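Local coordinates for putative modification methylase (Thermus thermophilus, PDB 2ZIF), which probably transfers a methyl group from S-adenosylmethionine to the N4 amino group of cytosine in DNA, as a member of the N(4)/N(6)-methyltransferase family, at residues V41-T46 / R92-V97. Residues are numbered along the deposited sequence; the frame is centred on the assembly and turned at random.
Sequences VHLVVT and RLVIVV
T46 O accepts the backbone N-H of V96 at 2.9 Å, and the CA-H of I95 leans on the same oxygen with its CA at 3.4 Å. This is the C-terminal end of a parallel pair in the central sheet of the Rossmann-like methyltransferase fold, joined by a right-handed beta-alpha-beta crossover through helix 65-86. Three more backbone bonds run back along 43-46 and 92-97: T46 N to V94 O, V94 N to V44 O at 2.7 Å, and V44 N to R92 O, the last with an N-H...O angle of 163°. The strands are nearly aligned, their axes 8° apart. On one face V44 and L93 lie side by side, V44 CG1 meeting L93 CD1 at a tight 3.3 Å, and V83 of helix 65-86 covers both. On the opposite face, with CG anti to the backbone N (chi1 -158°), L43 carries CD2 over R92 O to V94 CG2 at 4.1 Å; L228 and F232 of helix 222-232 pack on this side. The T46 side chain comes within about 5 Å of the bound S-adenosylmethionine, and its OG1 is hydrogen-bonded to D241 OD1.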
ATOM      1  N   VAL B  41      -5.292 -25.235   7.542  1.00 42.55           N
ATOM      2  CA  VAL B  41      -5.249 -24.562   6.243  1.00 41.41           C
ATOM      3  C   VAL B  41      -3.838 -24.087   5.920  1.00 39.53           C
ATOM      4  O   VAL B  41      -3.133 -23.557   6.775  1.00 38.68           O
ATOM      5  CB  VAL B  41      -6.212 -23.345   6.204  1.00 43.01           C
ATOM      6  CG1 VAL B  41      -6.106 -22.631   4.854  1.00 43.27           C
ATOM      7  CG2 VAL B  41      -7.637 -23.809   6.451  1.00 41.85           C
ATOM      8  N   HIS B  42      -3.435 -24.272   4.672  1.00 38.83           N
ATOM      9  CA  HIS B  42      -2.099 -23.880   4.248  1.00 40.64           C
ATOM     10  C   HIS B  42      -2.028 -22.533   3.550  1.00 39.41           C
ATOM     11  O   HIS B  42      -1.046 -21.813   3.686  1.00 41.01           O
ATOM     12  CB  HIS B  42      -1.538 -24.946   3.316  1.00 43.75           C
ATOM     13  CG  HIS B  42      -1.666 -26.332   3.857  1.00 47.00           C
ATOM     14  ND1 HIS B  42      -0.859 -26.813   4.865  1.00 47.44           N
ATOM     15  CD2 HIS B  42      -2.543 -27.321   3.570  1.00 46.32           C
ATOM     16  CE1 HIS B  42      -1.233 -28.041   5.172  1.00 48.65           C
ATOM     17  NE2 HIS B  42      -2.252 -28.372   4.401  1.00 47.61           N
ATOM     18  N   LEU B  43      -3.073 -22.186   2.807  1.00 38.58           N
ATOM     19  CA  LEU B  43      -3.067 -20.939   2.066  1.00 36.75           C
ATOM     20  C   LEU B  43      -4.453 -20.350   1.900  1.00 35.04           C
ATOM     21  O   LEU B  43      -5.401 -21.060   1.570  1.00 36.90           O
ATOM     22  CB  LEU B  43      -2.474 -21.181   0.669  1.00 36.06           C
ATOM     23  CG  LEU B  43      -1.872 -20.032  -0.164  1.00 37.91           C
ATOM     24  CD1 LEU B  43      -2.032 -20.336  -1.661  1.00 35.86           C
ATOM     25  CD2 LEU B  43      -2.535 -18.726   0.165  1.00 35.73           C
ATOM     26  N   VAL B  44      -4.572 -19.048   2.130  1.00 33.74           N
ATOM     27  CA  VAL B  44      -5.840 -18.360   1.921  1.00 32.60           C
ATOM     28  C   VAL B  44      -5.685 -17.262   0.853  1.00 31.70           C
ATOM     29  O   VAL B  44      -4.865 -16.360   0.996  1.00 30.86           O
ATOM     30  CB  VAL B  44      -6.362 -17.696   3.206  1.00 33.47           C
ATOM     31  CG1 VAL B  44      -7.536 -16.778   2.874  1.00 30.44           C
ATOM     32  CG2 VAL B  44      -6.800 -18.762   4.206  1.00 34.84           C
ATOM     33  N   VAL B  45      -6.445 -17.370  -0.233  1.00 30.19           N
ATOM     34  CA  VAL B  45      -6.436 -16.337  -1.265  1.00 28.34           C
ATOM     35  C   VAL B  45      -7.874 -15.838  -1.368  1.00 29.03           C
ATOM     36  O   VAL B  45      -8.809 -16.629  -1.562  1.00 26.50           O
ATOM     37  CB  VAL B  45      -6.016 -16.859  -2.646  1.00 27.48           C
ATOM     38  CG1 VAL B  45      -6.025 -15.696  -3.643  1.00 24.34           C
ATOM     39  CG2 VAL B  45      -4.640 -17.488  -2.573  1.00 25.44           C
ATOM     40  N   THR B  46      -8.056 -14.530  -1.242  1.00 26.92           N
ATOM     41  CA  THR B  46      -9.397 -13.983  -1.295  1.00 25.93           C
ATOM     42  C   THR B  46      -9.417 -12.489  -1.556  1.00 26.33           C
ATOM     43  O   THR B  46      -8.389 -11.813  -1.527  1.00 26.44           O
ATOM     44  CB  THR B  46     -10.146 -14.257   0.043  1.00 27.36           C
ATOM     45  OG1 THR B  46     -11.512 -13.817  -0.055  1.00 28.85           O
ATOM     46  CG2 THR B  46      -9.462 -13.515   1.194  1.00 23.31           C
ATOM     47  N   ARG B  92      -0.104 -18.578   4.848  1.00 33.91           N
ATOM     48  CA  ARG B  92      -0.409 -17.164   4.727  1.00 30.11           C
ATOM     49  C   ARG B  92      -1.775 -16.787   4.215  1.00 30.09           C
ATOM     50  O   ARG B  92      -2.499 -17.574   3.585  1.00 27.95           O
ATOM     51  CB  ARG B  92       0.652 -16.449   3.886  1.00 29.77           C
ATOM     52  CG  ARG B  92       0.657 -16.808   2.410  1.00 28.86           C
ATOM     53  CD  ARG B  92       1.720 -16.003   1.658  1.00 32.02           C
ATOM     54  NE  ARG B  92       3.090 -16.454   1.921  1.00 31.58           N
ATOM     55  CZ  ARG B  92       4.176 -15.817   1.491  1.00 33.90           C
ATOM     56  NH1 ARG B  92       4.060 -14.692   0.780  1.00 34.69           N
ATOM     57  NH2 ARG B  92       5.381 -16.311   1.748  1.00 33.30           N
ATOM     58  N   LEU B  93      -2.112 -15.544   4.526  1.00 28.74           N
ATOM     59  CA  LEU B  93      -3.361 -14.941   4.131  1.00 29.04           C
ATOM     60  C   LEU B  93      -3.054 -13.921   3.026  1.00 29.02           C
ATOM     61  O   LEU B  93      -2.355 -12.934   3.263  1.00 27.93           O
ATOM     62  CB  LEU B  93      -3.984 -14.244   5.341  1.00 28.82           C
ATOM     63  CG  LEU B  93      -5.189 -13.347   5.073  1.00 26.32           C
ATOM     64  CD1 LEU B  93      -6.338 -14.166   4.507  1.00 24.28           C
ATOM     65  CD2 LEU B  93      -5.587 -12.667   6.359  1.00 23.10           C
ATOM     66  N   VAL B  94      -3.556 -14.180   1.821  1.00 28.93           N
ATOM     67  CA  VAL B  94      -3.353 -13.275   0.691  1.00 29.15           C
ATOM     68  C   VAL B  94      -4.690 -12.587   0.415  1.00 29.08           C
ATOM     69  O   VAL B  94      -5.710 -13.249   0.192  1.00 29.12           O
ATOM     70  CB  VAL B  94      -2.884 -14.040  -0.561  1.00 30.45           C
ATOM     71  CG1 VAL B  94      -2.668 -13.073  -1.720  1.00 32.69           C
ATOM     72  CG2 VAL B  94      -1.593 -14.782  -0.260  1.00 28.71           C
ATOM     73  N   ILE B  95      -4.670 -11.256   0.442  1.00 27.71           N
ATOM     74  CA  ILE B  95      -5.868 -10.434   0.253  1.00 27.23           C
ATOM     75  C   ILE B  95      -5.711  -9.452  -0.913  1.00 28.21           C
ATOM     76  O   ILE B  95      -4.831  -8.588  -0.895  1.00 26.72           O
ATOM     77  CB  ILE B  95      -6.153  -9.615   1.538  1.00 25.79           C
ATOM     78  CG1 ILE B  95      -6.285 -10.559   2.741  1.00 25.50           C
ATOM     79  CG2 ILE B  95      -7.395  -8.763   1.356  1.00 24.23           C
ATOM     80  CD1 ILE B  95      -6.265  -9.857   4.097  1.00 21.21           C
ATOM     81  N   VAL B  96      -6.563  -9.580  -1.924  1.00 28.37           N
ATOM     82  CA  VAL B  96      -6.486  -8.680  -3.075  1.00 28.05           C
ATOM     83  C   VAL B  96      -7.541  -7.594  -2.906  1.00 26.82           C
ATOM     84  O   VAL B  96      -8.736  -7.863  -2.964  1.00 24.08           O
ATOM     85  CB  VAL B  96      -6.718  -9.445  -4.396  1.00 28.50           C
ATOM     86  CG1 VAL B  96      -5.718 -10.574  -4.518  1.00 27.61           C
ATOM     87  CG2 VAL B  96      -8.112 -10.011  -4.424  1.00 33.52           C
ATOM     88  N   VAL B  97      -7.088  -6.368  -2.670  1.00 27.37           N
ATOM     89  CA  VAL B  97      -7.989  -5.240  -2.464  1.00 27.03           C
ATOM     90  C   VAL B  97      -7.571  -3.996  -3.199  1.00 28.25           C
ATOM     91  O   VAL B  97      -6.394  -3.688  -3.284  1.00 27.79           O
ATOM     92  CB  VAL B  97      -8.071  -4.765  -0.983  1.00 25.93           C
ATOM     93  CG1 VAL B  97      -9.442  -5.023  -0.447  1.00 24.82           C
ATOM     94  CG2 VAL B  97      -6.967  -5.391  -0.145  1.00 23.57           C
TER